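Local coordinates for alpha-L-rhamnosidase (Aspergillus terreus, PDB 6GSZ), which probably removes terminal non-reducing alpha-L-rhamnose residues from alpha-L-rhamnosides by hydrolysis, at residues W27-N32 / V82-S87; S60-V65 / T807-A812. All blocks are in the same frame, centred on the assembly; numbering follows the deposited sequence. Where two conformers were deposited one is given.

Interaction 1: residues W27-N32 / V82-S87; sequences WRFDGN and VRSFGS. With CA (calcium ion), chain T.
Trp27 NE1 and Ser84 OG both hydrogen-bond to OE1 of Gln38, on the neighbouring strand 38-46. One amide oxygen thus holds a side chain from each segment. The setting is the beta-sandwich of the N-terminal immunoglobulin-like domain. Strand 25-30 pairs with strand 3-9, and strand 78-86 belongs to the facing mixed sheet. The short segments 27-30 and 82-86 approach to 9.2 Å at their axes and cross at -60°. No hydrogen bond links them directly, so the contact between them is made by side chains. Val82 sends CG1 over the face of the Trp27 indole. That methyl lies 3.7 Å from the centroid of the six-membered ring and 12° off its normal, a CH-pi contact. A chi1 of 46° tucks the indole CG between N and C of its own backbone, and this turns the ring under the Val82 methyl. Tyr41 meets the same indole edge-to-face. Further along, Ser84 meets the edge of the Phe29 ring, with OG 3.7 Å from CE1. Past Phe29, at the end of the strand, Asp30 OD1 binds a calcium ion at 2.3 Å.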
# COMPACT_ATOMS: atom_id res chain seq x y z
N TRP A 27 12.93 -18.32 2.05
CA TRP A 27 13.87 -17.91 3.05
C TRP A 27 14.79 -16.86 2.47
O TRP A 27 15.32 -17.04 1.37
CB TRP A 27 14.64 -19.10 3.63
CG TRP A 27 15.16 -20.08 2.61
CD1 TRP A 27 16.43 -20.19 2.10
CD2 TRP A 27 14.42 -21.19 2.10
NE1 TRP A 27 16.47 -21.26 1.26
CE2 TRP A 27 15.29 -21.91 1.24
CE3 TRP A 27 13.10 -21.64 2.28
CZ2 TRP A 27 14.86 -23.04 0.57
CZ3 TRP A 27 12.68 -22.77 1.62
CH2 TRP A 27 13.56 -23.46 0.76
N ARG A 28 15.08 -15.84 3.25
CA ARG A 28 16.04 -14.83 2.90
C ARG A 28 17.38 -15.12 3.59
O ARG A 28 17.42 -15.64 4.69
CB ARG A 28 15.39 -13.51 3.31
CG ARG A 28 16.05 -12.27 2.77
CD ARG A 28 15.12 -11.12 3.14
NE ARG A 28 14.17 -10.84 2.07
CZ ARG A 28 13.06 -10.13 2.20
NH1 ARG A 28 12.56 -9.53 1.13
NH2 ARG A 28 12.46 -10.04 3.37
N PHE A 29 18.48 -14.76 2.92
CA PHE A 29 19.82 -14.99 3.41
C PHE A 29 20.43 -13.71 3.96
O PHE A 29 20.10 -12.58 3.52
CB PHE A 29 20.69 -15.49 2.26
CG PHE A 29 20.26 -16.79 1.65
CD1 PHE A 29 20.52 -18.01 2.28
CD2 PHE A 29 19.57 -16.80 0.45
CE1 PHE A 29 20.17 -19.20 1.68
CE2 PHE A 29 19.16 -18.00 -0.11
CZ PHE A 29 19.48 -19.20 0.49
N ASP A 30 21.37 -13.90 4.90
CA ASP A 30 22.23 -12.82 5.40
C ASP A 30 23.67 -13.35 5.34
O ASP A 30 23.93 -14.48 5.62
CB ASP A 30 21.80 -12.39 6.81
CG ASP A 30 22.47 -11.17 7.40
OD1 ASP A 30 23.27 -10.48 6.71
OD2 ASP A 30 22.18 -10.92 8.57
N GLY A 31 24.61 -12.49 5.00
CA GLY A 31 25.99 -12.90 4.98
C GLY A 31 26.73 -12.33 3.79
O GLY A 31 26.14 -11.95 2.84
N ASN A 32 28.05 -12.30 3.87
CA ASN A 32 28.88 -11.63 2.87
C ASN A 32 29.62 -12.66 1.99
O ASN A 32 30.52 -12.29 1.25
CB ASN A 32 29.84 -10.63 3.53
CG ASN A 32 30.86 -11.31 4.42
OD1 ASN A 32 30.72 -12.49 4.71
ND2 ASN A 32 31.87 -10.58 4.89
N VAL A 82 14.33 -24.22 8.34
CA VAL A 82 14.96 -24.48 7.06
C VAL A 82 16.46 -24.39 7.22
O VAL A 82 16.97 -23.58 7.96
CB VAL A 82 14.46 -23.48 6.00
CG1 VAL A 82 15.11 -23.72 4.64
CG2 VAL A 82 12.94 -23.49 5.92
N ARG A 83 17.18 -25.17 6.41
CA ARG A 83 18.61 -24.93 6.21
C ARG A 83 18.92 -25.17 4.74
O ARG A 83 18.26 -25.92 4.07
CB ARG A 83 19.50 -25.75 7.15
CG ARG A 83 19.37 -27.24 6.99
CD ARG A 83 20.34 -27.93 7.96
NE ARG A 83 20.26 -29.37 7.81
CZ ARG A 83 21.10 -30.22 8.38
NH1 ARG A 83 22.09 -29.78 9.16
NH2 ARG A 83 20.94 -31.51 8.15
N SER A 84 19.94 -24.47 4.30
CA SER A 84 20.30 -24.37 2.90
C SER A 84 21.77 -24.81 2.73
O SER A 84 22.63 -24.46 3.54
CB SER A 84 20.04 -22.97 2.43
OG SER A 84 20.48 -22.80 1.11
N PHE A 85 22.02 -25.56 1.65
CA PHE A 85 23.32 -26.12 1.31
C PHE A 85 23.89 -25.46 0.04
O PHE A 85 23.22 -25.39 -0.99
CB PHE A 85 23.15 -27.62 1.10
CG PHE A 85 22.63 -28.36 2.30
CD1 PHE A 85 21.26 -28.47 2.52
CD2 PHE A 85 23.50 -28.92 3.23
CE1 PHE A 85 20.77 -29.14 3.62
CE2 PHE A 85 23.00 -29.57 4.34
CZ PHE A 85 21.64 -29.69 4.53
N GLY A 86 25.16 -25.05 0.12
CA GLY A 86 25.82 -24.35 -0.99
C GLY A 86 26.30 -25.29 -2.08
O GLY A 86 26.62 -26.45 -1.83
N SER A 87 26.31 -24.76 -3.30
CA SER A 87 26.70 -25.54 -4.47
C SER A 87 28.16 -25.96 -4.40
O SER A 87 28.51 -26.92 -5.07
CB SER A 87 26.39 -24.83 -5.76
OG SER A 87 27.16 -23.66 -5.85
CA CA T . 23.97 -8.35 6.03
O HOH W 1 25.53 -9.44 4.80
O HOH W 2 22.28 -8.42 5.06
O HOH W 3 23.78 -6.39 4.36

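Interaction 2: residues S60-V65 / T807-A812; sequences SDSVLV and TPYGMA. With CA (calcium ion), chain I.
Val63 and Tyr809 make the main apolar contact. Their side chains cross at about a right angle. Val63 puts CG2 over a face of the phenol ring in a CH-pi contact. The methyl is 4.0 Å from the ring centroid and 29° off the normal. This displaces it toward the hydroxyl end, and Tyr809 CZ is its closest ring atom, at 3.6 Å. The same CG2 touches CB of Pro808, so one methyl packs on two consecutive residues. Ser62 OG comes obliquely onto the ring, 3.3 Å from Tyr809 CE1.

Polar links across the contact run through water. One water donates to Asp61 OD1 and lies 2.7 Å from Tyr809 OH, to which it is also hydrogen-bonded. A second accepts from Ser62 OG and donates to Pro808 O. Asn839 ND2 is another partner of Ser62 OG.

The 60-65 loop belongs to the N-terminal immunoglobulin-like domain, and its partner to the C-terminal domain. Each segment is shaped by a turn. Thr807 to Gly810 is a type I turn, the tight link of the hairpin between strands 800-807 and 810-819. Thr807 OG1 accepts from Tyr809 N, an ST turn, and donates to Gly810 O at 2.7 Å, on a lone pair in the carbonyl plane. In the other segment Val63 N donates to Asp61 OD1, an Asx turn. The donor meets that oxygen from above the carboxylate plane. Opposite Val25 of strand 25-30, Leu64 and Val65 share one position as a G1 beta bulge.

Both protein ligands of the calcium lie in the 60-65 loop. The ion is held by both carboxylate oxygens of Asp61, by Val63 O at 2.3 Å and by four waters. One of these waters also donates to Leu64 O.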
# COMPACT_ATOMS: atom_id res chain seq x y z
N SER A 60 17.93 -25.22 -6.40
CA SER A 60 18.51 -23.92 -6.12
C SER A 60 17.46 -22.90 -5.67
O SER A 60 17.83 -21.81 -5.37
CB SER A 60 19.22 -23.38 -7.31
OG SER A 60 18.30 -22.96 -8.30
N ASP A 61 16.18 -23.28 -5.65
CA ASP A 61 15.12 -22.29 -5.36
C ASP A 61 15.00 -22.03 -3.85
O ASP A 61 14.95 -22.97 -3.05
CB ASP A 61 13.79 -22.78 -5.91
CG ASP A 61 12.73 -21.73 -6.13
OD1 ASP A 61 12.99 -20.54 -5.97
OD2 ASP A 61 11.66 -22.10 -6.54
N SER A 62 15.03 -20.74 -3.51
CA SER A 62 14.83 -20.31 -2.11
C SER A 62 13.59 -19.43 -1.94
O SER A 62 13.36 -18.91 -0.84
CB SER A 62 16.10 -19.58 -1.63
OG SER A 62 16.45 -18.52 -2.51
N VAL A 63 12.77 -19.30 -3.01
CA VAL A 63 11.62 -18.39 -2.99
C VAL A 63 10.38 -19.13 -3.49
O VAL A 63 10.33 -19.60 -4.62
CB VAL A 63 11.88 -17.15 -3.86
CG1 VAL A 63 10.64 -16.25 -3.91
CG2 VAL A 63 13.08 -16.37 -3.36
N LEU A 64 9.37 -19.14 -2.62
CA LEU A 64 8.04 -19.71 -2.96
C LEU A 64 8.16 -21.17 -3.44
O LEU A 64 7.51 -21.59 -4.44
CB LEU A 64 7.33 -18.80 -3.97
CG LEU A 64 7.02 -17.39 -3.43
CD1 LEU A 64 6.64 -16.45 -4.58
CD2 LEU A 64 5.91 -17.36 -2.38
N VAL A 65 8.90 -21.96 -2.66
CA VAL A 65 9.04 -23.39 -2.93
C VAL A 65 7.83 -24.12 -2.35
O VAL A 65 7.09 -23.55 -1.53
CB VAL A 65 10.34 -23.98 -2.36
CG1 VAL A 65 11.56 -23.12 -2.75
CG2 VAL A 65 10.28 -24.18 -0.86
N THR A 807 15.89 -7.54 -1.29
CA THR A 807 15.35 -8.47 -2.25
C THR A 807 14.78 -9.68 -1.53
O THR A 807 15.10 -9.91 -0.35
CB THR A 807 16.41 -8.97 -3.25
OG1 THR A 807 17.20 -9.99 -2.65
CG2 THR A 807 17.29 -7.89 -3.85
N PRO A 808 13.99 -10.53 -2.24
CA PRO A 808 13.61 -11.82 -1.69
C PRO A 808 14.74 -12.77 -1.27
O PRO A 808 14.49 -13.78 -0.61
CB PRO A 808 12.76 -12.40 -2.84
CG PRO A 808 12.22 -11.22 -3.62
CD PRO A 808 13.40 -10.28 -3.57
N TYR A 809 15.99 -12.43 -1.64
CA TYR A 809 17.19 -13.21 -1.34
C TYR A 809 18.03 -12.62 -0.21
O TYR A 809 18.94 -13.32 0.31
CB TYR A 809 18.05 -13.36 -2.59
CG TYR A 809 17.29 -14.06 -3.68
CD1 TYR A 809 17.34 -15.44 -3.78
CD2 TYR A 809 16.51 -13.36 -4.59
CE1 TYR A 809 16.57 -16.13 -4.71
CE2 TYR A 809 15.74 -14.02 -5.53
CZ TYR A 809 15.76 -15.41 -5.59
OH TYR A 809 14.99 -16.10 -6.48
N GLY A 810 17.82 -11.35 0.13
CA GLY A 810 18.69 -10.62 1.00
C GLY A 810 19.06 -9.26 0.42
O GLY A 810 18.54 -8.83 -0.63
N MET A 811 19.91 -8.54 1.15
CA MET A 811 20.17 -7.15 0.83
C MET A 811 21.02 -7.00 -0.44
O MET A 811 22.07 -7.64 -0.59
CB MET A 811 20.87 -6.45 1.99
CG MET A 811 20.92 -4.94 1.84
SD MET A 811 19.29 -4.16 1.89
CE MET A 811 18.84 -4.54 3.57
N ALA A 812 20.53 -6.15 -1.35
CA ALA A 812 21.31 -5.60 -2.45
C ALA A 812 21.57 -4.13 -2.16
O ALA A 812 20.72 -3.46 -1.57
CB ALA A 812 20.60 -5.74 -3.77
CA CA I . 10.80 -19.84 -6.85
O HOH W 4 15.09 -18.82 -6.14
O HOH W 5 15.89 -16.36 -1.10
O HOH W 6 8.72 -21.12 -6.94
O HOH W 7 9.25 -18.00 -7.29
O HOH W 8 12.28 -18.06 -7.50
O HOH W 9 11.05 -20.29 -9.20

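Overall arrangement
Interaction 1 lies inside the N-terminal immunoglobulin-like domain, and all its touching residues are buried. Interaction 2 is also largely buried, but it joins that domain to the C-terminal one, 742 residues along the chain, with Pro808 partly exposed. Strand 25-30 connects the two contacts, whose centres are about 9 Å apart. Its Trp27 N probably hydrogen-bonds to Ser62 O, and the Phe29 backbone hydrogen-bonds to that of Tyr809. The valine methyl is centred on its ring in interaction 1 but off-centre in interaction 2. A glutamine amide joins the sheets in 27-32 / 82-87, whereas ordered waters bridge 60-65 / 807-812. Calcium sits away from the packed side chains in interaction 1, but next to them in interaction 2.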